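PDB 4UQM: uracil-dna glycosylase, which belongs to the uracil-DNA glycosylase superfamily and folds as a compact alpha/beta domain built round a parallel beta-sheet. Local coordinates for residues K76-G81 with V178-W183; P125-L130 with Q239-V244; V144-A149 with K158-F163. The protein carries 1 engineered substitution. All blocks are in the same frame, centred on the assembly; numbering follows the deposited sequence. Where two conformers were deposited one is given.

Contact 1: K76-G81 with V178-W183; sequences KVLILG and VVFILW
The carbonyl oxygen of Val-179 is gripped twice from the neighbouring strand: the backbone N of Leu-78 donates a hydrogen bond of 2.8 Å to Val-179 O (162° at the hydrogen), and the CA of Val-77 adds a CA-H...O contact with the same oxygen at 3.2 Å. The N-H bonds run on in alternating direction up the ladder. Ile-181 N bonds to Leu-78 O at 2.8 Å, and Trp-183 N closes the run on Leu-80 O at 2.9 Å. With an angle of 10° between the strand axes and bridges in strict succession from Val-77/Val-179 to Leu-80/Leu-182, the pairing is regular and parallel.

On the face bearing Val-77, Ile-79 and Ile-181, the CG1 branch of Ile-181 stands anti to its own carbonyl carbon (chi1 -56°), placing CD1 3.8 Å from Val-77 CG1 and 3.9 Å from Ile-79 CG1. The two isoleucines lie side by side and point the same way. The other branch of Ile-79 reaches on to the indole, CG2 lying 3.6 Å from Trp-183 CZ3, while Ile-181 CG2 lies over one face of that ring, toward its rim. Phe-96 and Phe-215 meet the indole edge-to-face.

On the reverse face Leu-78 CD1 slants against the Phe-180 ring, 3.9 Å from CE2, and helix 160-172 packs over both residues; helix 220-230 packs against the Val-77 and Ile-181 side. Strand 138-142 bonds to the far edge of 77-81, so this pair is the apolar centre of a four-stranded parallel sheet of order 2-1-3-4 between helices, the alpha/beta core of the uracil-DNA glycosylase fold.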
loop_
_atom_site.group_PDB
_atom_site.type_symbol
_atom_site.label_atom_id
_atom_site.label_comp_id
_atom_site.label_asym_id
_atom_site.label_seq_id
_atom_site.Cartn_x
_atom_site.Cartn_y
_atom_site.Cartn_z
ATOM N N LYS A 76 -7.183 -3.544 -9.110
ATOM C CA LYS A 76 -6.471 -3.811 -10.314
ATOM C C LYS A 76 -4.978 -3.576 -10.236
ATOM O O LYS A 76 -4.234 -4.155 -11.050
ATOM C CB LYS A 76 -7.115 -3.119 -11.494
ATOM C CG LYS A 76 -7.075 -1.661 -11.516
ATOM C CD LYS A 76 -7.916 -1.196 -12.746
ATOM C CE LYS A 76 -7.652 0.221 -13.152
ATOM N NZ LYS A 76 -8.591 0.483 -14.274
ATOM N N VAL A 77 -4.553 -2.752 -9.275
ATOM C CA VAL A 77 -3.120 -2.519 -9.031
ATOM C C VAL A 77 -2.908 -2.584 -7.542
ATOM O O VAL A 77 -3.733 -2.047 -6.777
ATOM C CB VAL A 77 -2.667 -1.133 -9.547
ATOM C CG1 VAL A 77 -1.183 -0.882 -9.228
ATOM C CG2 VAL A 77 -2.944 -0.989 -11.050
ATOM N N LEU A 78 -1.892 -3.322 -7.107
ATOM C CA LEU A 78 -1.560 -3.370 -5.709
ATOM C C LEU A 78 -0.165 -2.789 -5.560
ATOM O O LEU A 78 0.765 -3.333 -6.064
ATOM C CB LEU A 78 -1.639 -4.814 -5.173
ATOM C CG LEU A 78 -1.496 -4.986 -3.655
ATOM C CD1 LEU A 78 -2.052 -6.318 -3.219
ATOM C CD2 LEU A 78 -0.028 -4.856 -3.210
ATOM N N ILE A 79 -0.077 -1.641 -4.903
ATOM C CA ILE A 79 1.180 -0.988 -4.568
ATOM C C ILE A 79 1.570 -1.434 -3.175
ATOM O O ILE A 79 0.777 -1.318 -2.255
ATOM C CB ILE A 79 1.139 0.558 -4.678
ATOM C CG1 ILE A 79 1.039 0.919 -6.151
ATOM C CG2 ILE A 79 2.308 1.263 -4.006
ATOM C CD1 ILE A 79 0.877 2.380 -6.432
ATOM N N LEU A 80 2.789 -1.946 -3.005
ATOM C CA LEU A 80 3.245 -2.406 -1.709
ATOM C C LEU A 80 4.557 -1.732 -1.334
ATOM O O LEU A 80 5.572 -1.933 -2.000
ATOM C CB LEU A 80 3.425 -3.921 -1.717
ATOM C CG LEU A 80 3.645 -4.602 -0.364
ATOM C CD1 LEU A 80 2.463 -4.416 0.542
ATOM C CD2 LEU A 80 4.009 -6.038 -0.454
ATOM N N GLY A 81 4.477 -0.852 -0.333
ATOM C CA GLY A 81 5.667 -0.277 0.296
ATOM C C GLY A 81 6.124 -1.072 1.506
ATOM O O GLY A 81 5.757 -2.249 1.697
ATOM N N VAL A 178 -4.164 -8.482 -12.180
ATOM C CA VAL A 178 -3.735 -7.480 -11.238
ATOM C C VAL A 178 -2.251 -7.231 -11.454
ATOM O O VAL A 178 -1.442 -8.177 -11.638
ATOM C CB VAL A 178 -4.004 -7.937 -9.793
ATOM C CG1 VAL A 178 -3.457 -6.959 -8.825
ATOM C CG2 VAL A 178 -5.507 -8.096 -9.590
ATOM N N VAL A 179 -1.881 -5.965 -11.433
ATOM C CA VAL A 179 -0.474 -5.576 -11.421
ATOM C C VAL A 179 -0.035 -5.311 -10.005
ATOM O O VAL A 179 -0.592 -4.434 -9.318
ATOM C CB VAL A 179 -0.240 -4.355 -12.333
ATOM C CG1 VAL A 179 1.241 -3.943 -12.334
ATOM C CG2 VAL A 179 -0.779 -4.540 -13.762
ATOM N N PHE A 180 0.968 -6.030 -9.558
ATOM C CA PHE A 180 1.572 -5.851 -8.265
ATOM C C PHE A 180 2.857 -5.079 -8.411
ATOM O O PHE A 180 3.772 -5.537 -9.120
ATOM C CB PHE A 180 1.893 -7.217 -7.637
ATOM C CG PHE A 180 0.684 -8.109 -7.360
ATOM C CD1 PHE A 180 0.041 -8.813 -8.374
ATOM C CD2 PHE A 180 0.219 -8.258 -6.062
ATOM C CE1 PHE A 180 -1.001 -9.671 -8.084
ATOM C CE2 PHE A 180 -0.864 -9.103 -5.753
ATOM C CZ PHE A 180 -1.476 -9.797 -6.781
ATOM N N ILE A 181 2.938 -3.950 -7.726
ATOM C CA ILE A 181 4.133 -3.090 -7.709
ATOM C C ILE A 181 4.760 -3.191 -6.324
ATOM O O ILE A 181 4.191 -2.761 -5.344
ATOM C CB ILE A 181 3.782 -1.597 -8.021
ATOM C CG1 ILE A 181 3.046 -1.484 -9.368
ATOM C CG2 ILE A 181 5.020 -0.709 -7.938
ATOM C CD1 ILE A 181 2.527 -0.061 -9.593
ATOM N N LEU A 182 5.966 -3.797 -6.281
ATOM C CA LEU A 182 6.644 -4.104 -5.005
ATOM C C LEU A 182 7.788 -3.123 -4.890
ATOM O O LEU A 182 8.794 -3.219 -5.633
ATOM C CB LEU A 182 7.114 -5.560 -5.017
ATOM C CG LEU A 182 6.010 -6.588 -5.360
ATOM C CD1 LEU A 182 6.602 -8.005 -5.303
ATOM C CD2 LEU A 182 4.803 -6.452 -4.439
ATOM N N TRP A 183 7.659 -2.186 -3.946
ATOM C CA TRP A 183 8.654 -1.154 -3.728
ATOM C C TRP A 183 9.441 -1.418 -2.462
ATOM O O TRP A 183 8.929 -1.182 -1.360
ATOM C CB TRP A 183 7.985 0.231 -3.607
ATOM C CG TRP A 183 7.565 0.777 -4.994
ATOM C CD1 TRP A 183 8.053 0.416 -6.225
ATOM C CD2 TRP A 183 6.623 1.823 -5.225
ATOM N NE1 TRP A 183 7.465 1.193 -7.223
ATOM C CE2 TRP A 183 6.580 2.056 -6.613
ATOM C CE3 TRP A 183 5.820 2.599 -4.395
ATOM C CZ2 TRP A 183 5.733 3.043 -7.149
ATOM C CZ3 TRP A 183 4.993 3.545 -4.944
ATOM C CH2 TRP A 183 4.941 3.733 -6.289
#

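Contact 2: P125-L130 with Q239-V244; sequences PKHGYL and QLPATV
His-127 holds CG between its backbone N and carbonyl carbon (chi1 71°), which carries the imidazole across to the C-terminal segment, and Val-244, with CG1 anti to its carbonyl carbon (chi1 -72°), meets it from the opposite direction. Val-244 CG1 lies over one face of the imidazole, 3.7 Å from the centroid, a CH-pi contact. On the opposite face sits Pro-125 CG, so the ring is sandwiched between two aliphatic groups.

At its edge the ring works as a polar bridge. His-127 NE2 donates to Pro-241 O at 2.7 Å, nearly in the ring plane, and His-127 ND1 accepts from Tyr-129 N at 3.0 Å. A water adds a second link between the segments, accepting from Lys-126 N and donating to Ala-242 O.

Beside this, Leu-240 fills the apolar part: its CD1 lies 3.8 Å from Leu-130 CD2 and 4.0 Å from Pro-125 CG, with Tyr-112 of helix 106-118 touching all three side chains. The last modelled residues are thus fastened to the loop that leads into helix 131-134.

Two bonds of opposite sense fix the rotation of the imidazole, and are consistent with a neutral ring whose proton sits on NE2.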
loop_
_atom_site.group_PDB
_atom_site.type_symbol
_atom_site.label_atom_id
_atom_site.label_comp_id
_atom_site.label_asym_id
_atom_site.label_seq_id
_atom_site.Cartn_x
_atom_site.Cartn_y
_atom_site.Cartn_z
ATOM N N PRO A 125 0.921 17.719 -8.297
ATOM C CA PRO A 125 0.179 18.711 -7.554
ATOM C C PRO A 125 0.918 19.092 -6.290
ATOM O O PRO A 125 1.920 18.483 -5.931
ATOM C CB PRO A 125 -1.073 17.975 -7.193
ATOM C CG PRO A 125 -0.594 16.590 -6.959
ATOM C CD PRO A 125 0.461 16.349 -7.955
ATOM N N LYS A 126 0.420 20.138 -5.665
ATOM C CA LYS A 126 1.034 20.667 -4.434
ATOM C C LYS A 126 0.708 19.830 -3.193
ATOM O O LYS A 126 1.357 19.967 -2.163
ATOM C CB LYS A 126 0.573 22.114 -4.235
ATOM C CG LYS A 126 1.070 23.038 -5.342
ATOM C CD LYS A 126 2.589 23.203 -5.343
ATOM C CE LYS A 126 3.119 24.114 -6.436
ATOM N NZ LYS A 126 2.771 25.531 -6.193
ATOM N N HIS A 127 -0.313 19.020 -3.274
ATOM C CA HIS A 127 -0.735 18.140 -2.186
ATOM C C HIS A 127 -0.254 16.737 -2.401
ATOM O O HIS A 127 0.229 16.394 -3.495
ATOM C CB HIS A 127 -2.276 18.172 -2.089
ATOM C CG HIS A 127 -2.936 17.480 -3.236
ATOM N ND1 HIS A 127 -3.104 16.120 -3.269
ATOM C CD2 HIS A 127 -3.466 17.952 -4.388
ATOM C CE1 HIS A 127 -3.690 15.767 -4.394
ATOM N NE2 HIS A 127 -3.877 16.863 -5.117
ATOM N N GLY A 128 -0.421 15.905 -1.351
ATOM C CA GLY A 128 -0.018 14.509 -1.418
ATOM C C GLY A 128 -1.113 13.487 -1.174
ATOM O O GLY A 128 -0.827 12.366 -0.755
ATOM N N TYR A 129 -2.365 13.849 -1.451
ATOM C CA TYR A 129 -3.540 13.027 -1.122
ATOM C C TYR A 129 -3.896 12.118 -2.275
ATOM O O TYR A 129 -4.235 12.598 -3.367
ATOM C CB TYR A 129 -4.682 13.955 -0.793
ATOM C CG TYR A 129 -5.907 13.314 -0.250
ATOM C CD1 TYR A 129 -5.889 12.532 0.869
ATOM C CD2 TYR A 129 -7.137 13.576 -0.845
ATOM C CE1 TYR A 129 -7.076 11.978 1.400
ATOM C CE2 TYR A 129 -8.304 13.086 -0.320
ATOM C CZ TYR A 129 -8.271 12.261 0.775
ATOM O OH TYR A 129 -9.458 11.749 1.349
ATOM N N LEU A 130 -3.814 10.804 -2.029
ATOM C CA LEU A 130 -3.884 9.811 -3.105
ATOM C C LEU A 130 -5.195 9.045 -3.147
ATOM O O LEU A 130 -5.303 8.026 -3.826
ATOM C CB LEU A 130 -2.693 8.861 -2.992
ATOM C CG LEU A 130 -1.320 9.505 -2.903
ATOM C CD1 LEU A 130 -0.273 8.396 -2.750
ATOM C CD2 LEU A 130 -1.013 10.361 -4.107
ATOM N N GLN A 239 -2.838 11.004 -13.072
ATOM C CA GLN A 239 -2.991 12.419 -12.716
ATOM C C GLN A 239 -3.901 12.596 -11.534
ATOM O O GLN A 239 -4.943 11.990 -11.476
ATOM C CB GLN A 239 -3.557 13.210 -13.898
ATOM C CG GLN A 239 -3.623 14.721 -13.638
ATOM C CD GLN A 239 -2.234 15.292 -13.362
ATOM O OE1 GLN A 239 -1.358 15.254 -14.240
ATOM N NE2 GLN A 239 -2.024 15.807 -12.171
ATOM N N LEU A 240 -3.432 13.386 -10.554
ATOM C CA LEU A 240 -4.171 13.767 -9.369
ATOM C C LEU A 240 -4.818 15.111 -9.568
ATOM O O LEU A 240 -4.321 15.912 -10.367
ATOM C CB LEU A 240 -3.210 13.823 -8.203
ATOM C CG LEU A 240 -2.611 12.475 -7.837
ATOM C CD1 LEU A 240 -1.315 12.699 -7.084
ATOM C CD2 LEU A 240 -3.565 11.578 -7.051
ATOM N N PRO A 241 -5.913 15.397 -8.834
ATOM C CA PRO A 241 -6.492 16.741 -8.899
ATOM C C PRO A 241 -5.526 17.821 -8.468
ATOM O O PRO A 241 -4.715 17.585 -7.566
ATOM C CB PRO A 241 -7.702 16.675 -7.977
ATOM C CG PRO A 241 -7.714 15.371 -7.376
ATOM C CD PRO A 241 -6.582 14.545 -7.857
ATOM N N ALA A 242 -5.613 19.015 -9.066
ATOM C CA ALA A 242 -4.752 20.093 -8.615
ATOM C C ALA A 242 -4.991 20.503 -7.157
ATOM O O ALA A 242 -4.056 20.823 -6.444
ATOM C CB ALA A 242 -4.884 21.312 -9.526
ATOM N N THR A 243 -6.240 20.469 -6.733
ATOM C CA THR A 243 -6.604 20.765 -5.357
ATOM C C THR A 243 -7.587 19.711 -4.851
ATOM O O THR A 243 -8.342 19.076 -5.629
ATOM C CB THR A 243 -7.267 22.169 -5.231
ATOM O OG1 THR A 243 -8.529 22.163 -5.882
ATOM C CG2 THR A 243 -6.423 23.272 -5.861
ATOM N N VAL A 244 -7.565 19.547 -3.535
ATOM C CA VAL A 244 -8.342 18.540 -2.805
ATOM C C VAL A 244 -9.027 19.124 -1.564
ATOM O O VAL A 244 -8.647 20.187 -1.109
ATOM C CB VAL A 244 -7.405 17.362 -2.370
ATOM C CG1 VAL A 244 -7.031 16.553 -3.555
ATOM C CG2 VAL A 244 -6.126 17.802 -1.669
HETATM O O HOH W 1 -1.525 21.721 -7.134
#

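Contact 3: V144-A149 with K158-F163; sequences VLTVRA and KGWEHF
Leu-145 sets its CB down on the face of the Trp-160 indole, where the segment that follows strand 138-142 meets the first turn of helix 160-172; this is part of the beta-alpha-beta crossover that leads through the helix to strand 179-183. The two side chains cross at about a right angle. Leu-145 CB stands 3.6 Å from the centroid of the six-membered ring, only 3° off its normal, a CH-pi contact over the centre of the ring. The backbone N of Leu-145 covers the same indole further along, 3.6 Å from Trp-160 CG, and Leu-145 CD1 extends past the ring to come within 4.1 Å of Phe-163 CE2.

Val-144 and Thr-146 also approach the indole at about a right angle. Val-144 CG1 touches Trp-160 CD1 at 3.8 Å, while its CG2 branch lies 3.3 Å from Glu-161 OE2, a methyl-to-oxygen van der Waals contact; the carboxylate oxygen takes its hydrogen bond from Gly-157 N.

Thr-146 turns OG1 between its backbone N and carbonyl carbon (chi1 54°), and the hydroxyl thereby arrives at the pyrrole edge of the indole. The oxygen has a second partner, since His-155 ND1 is also hydrogen-bonded to it. Leu-47 of helix 38-53 packs against both Thr-146 and Trp-160. Trp-160 NE1 donates to Thr-146 OG1 at 2.8 Å, the oxygen lying 17° out of the indole plane.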
loop_
_atom_site.group_PDB
_atom_site.type_symbol
_atom_site.label_atom_id
_atom_site.label_comp_id
_atom_site.label_asym_id
_atom_site.label_seq_id
_atom_site.Cartn_x
_atom_site.Cartn_y
_atom_site.Cartn_z
ATOM N N VAL A 144 4.096 -3.821 6.286
ATOM C CA VAL A 144 3.867 -3.692 7.718
ATOM C C VAL A 144 2.962 -2.491 7.864
ATOM O O VAL A 144 3.188 -1.463 7.197
ATOM C CB VAL A 144 5.241 -3.512 8.453
ATOM C CG1 VAL A 144 5.131 -2.907 9.836
ATOM C CG2 VAL A 144 6.000 -4.837 8.425
ATOM N N LEU A 145 1.919 -2.579 8.725
ATOM C CA LEU A 145 0.864 -1.558 8.731
ATOM C C LEU A 145 0.865 -0.589 9.886
ATOM O O LEU A 145 0.003 0.318 9.974
ATOM C CB LEU A 145 -0.501 -2.245 8.600
ATOM C CG LEU A 145 -0.723 -2.999 7.266
ATOM C CD1 LEU A 145 -2.147 -3.503 7.267
ATOM C CD2 LEU A 145 -0.573 -2.090 6.042
ATOM N N THR A 146 1.887 -0.706 10.754
ATOM C CA THR A 146 2.097 0.300 11.816
ATOM C C THR A 146 3.605 0.527 11.982
ATOM O O THR A 146 4.430 -0.266 11.485
ATOM C CB THR A 146 1.523 -0.198 13.164
ATOM O OG1 THR A 146 2.057 -1.480 13.505
ATOM C CG2 THR A 146 -0.009 -0.253 13.153
ATOM N N VAL A 147 3.959 1.601 12.667
ATOM C CA VAL A 147 5.353 1.945 12.935
ATOM C C VAL A 147 5.435 2.811 14.169
ATOM O O VAL A 147 4.527 3.574 14.479
ATOM C CB VAL A 147 5.948 2.675 11.720
ATOM C CG1 VAL A 147 5.257 4.011 11.448
ATOM C CG2 VAL A 147 7.452 2.860 11.861
ATOM N N ARG A 148 6.494 2.643 14.935
ATOM C CA ARG A 148 6.783 3.548 16.056
ATOM C C ARG A 148 7.345 4.866 15.530
ATOM O O ARG A 148 8.164 4.886 14.576
ATOM C CB ARG A 148 7.786 2.867 17.002
ATOM C CG ARG A 148 7.912 3.457 18.372
ATOM C CD ARG A 148 8.965 2.677 19.148
ATOM N NE ARG A 148 8.808 1.197 19.249
ATOM C CZ ARG A 148 9.748 0.350 19.638
ATOM N NH1 ARG A 148 10.949 0.762 20.000
ATOM N NH2 ARG A 148 9.513 -0.922 19.700
ATOM N N ALA A 149 6.907 5.975 16.117
ATOM C CA ALA A 149 7.399 7.274 15.730
ATOM C C ALA A 149 8.893 7.344 15.620
ATOM O O ALA A 149 9.604 6.829 16.468
ATOM C CB ALA A 149 6.893 8.340 16.704
ATOM N N LYS A 158 6.742 -8.699 13.524
ATOM C CA LYS A 158 5.861 -8.792 14.700
ATOM C C LYS A 158 4.503 -9.396 14.386
ATOM O O LYS A 158 3.646 -9.453 15.274
ATOM C CB LYS A 158 5.641 -7.382 15.236
ATOM C CG LYS A 158 6.923 -6.636 15.556
ATOM C CD LYS A 158 7.703 -7.374 16.618
ATOM C CE LYS A 158 8.906 -6.604 17.097
ATOM N NZ LYS A 158 9.695 -7.536 17.978
ATOM N N GLY A 159 4.297 -9.869 13.164
ATOM C CA GLY A 159 3.066 -10.478 12.755
ATOM C C GLY A 159 2.382 -9.854 11.595
ATOM O O GLY A 159 1.569 -10.510 10.942
ATOM N N TRP A 160 2.709 -8.596 11.248
ATOM C CA TRP A 160 2.014 -8.004 10.120
ATOM C C TRP A 160 2.261 -8.748 8.814
ATOM O O TRP A 160 1.403 -8.776 7.925
ATOM C CB TRP A 160 2.424 -6.530 9.893
ATOM C CG TRP A 160 1.734 -5.541 10.765
ATOM C CD1 TRP A 160 2.308 -4.673 11.677
ATOM C CD2 TRP A 160 0.338 -5.304 10.812
ATOM N NE1 TRP A 160 1.323 -3.903 12.270
ATOM C CE2 TRP A 160 0.110 -4.288 11.758
ATOM C CE3 TRP A 160 -0.765 -5.857 10.149
ATOM C CZ2 TRP A 160 -1.181 -3.839 12.054
ATOM C CZ3 TRP A 160 -2.044 -5.407 10.445
ATOM C CH2 TRP A 160 -2.229 -4.402 11.379
ATOM N N GLU A 161 3.476 -9.264 8.651
ATOM C CA GLU A 161 3.820 -9.912 7.380
ATOM C C GLU A 161 2.949 -11.094 7.065
ATOM O O GLU A 161 2.626 -11.300 5.892
ATOM C CB GLU A 161 5.293 -10.336 7.365
ATOM C CG GLU A 161 6.287 -9.178 7.363
ATOM C CD GLU A 161 6.633 -8.580 8.721
ATOM O OE1 GLU A 161 6.006 -8.946 9.763
ATOM O OE2 GLU A 161 7.591 -7.746 8.750
ATOM N N HIS A 162 2.482 -11.823 8.081
ATOM C CA HIS A 162 1.543 -12.915 7.814
ATOM C C HIS A 162 0.217 -12.346 7.309
ATOM O O HIS A 162 -0.415 -12.902 6.432
ATOM C CB HIS A 162 1.292 -13.697 9.094
ATOM C CG HIS A 162 2.475 -14.435 9.597
ATOM N ND1 HIS A 162 3.155 -15.344 8.820
ATOM C CD2 HIS A 162 3.061 -14.456 10.814
ATOM C CE1 HIS A 162 4.137 -15.877 9.538
ATOM N NE2 HIS A 162 4.118 -15.329 10.744
ATOM N N PHE A 163 -0.225 -11.258 7.914
ATOM C CA PHE A 163 -1.489 -10.636 7.502
ATOM C C PHE A 163 -1.382 -10.059 6.084
ATOM O O PHE A 163 -2.280 -10.280 5.251
ATOM C CB PHE A 163 -1.869 -9.540 8.472
ATOM C CG PHE A 163 -3.150 -8.837 8.090
ATOM C CD1 PHE A 163 -4.371 -9.452 8.322
ATOM C CD2 PHE A 163 -3.116 -7.620 7.406
ATOM C CE1 PHE A 163 -5.547 -8.841 7.895
ATOM C CE2 PHE A 163 -4.281 -6.999 7.002
ATOM C CZ PHE A 163 -5.509 -7.588 7.272
#

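How the contacts relate
Contact 1 lies near the middle of the chain, its centre 7 Å from the chain's centre, with contacts 2 and 3 on either flank: their centres stand about 20 Å and 18 Å from that of contact 1, and about 28 Å from each other across the chain's centre. No two contacts touch. Helix 160-172, whose first turn takes part in contact 3, is followed in the chain, after a short connection, by strand 179-183 of contact 1, whereas contact 2 returns the last modelled residues to the segment 125-130. The bound nucleic acid is about 5 Å from the nearest atom of contact 1, 7 Å from contact 3 and 10 Å from contact 2.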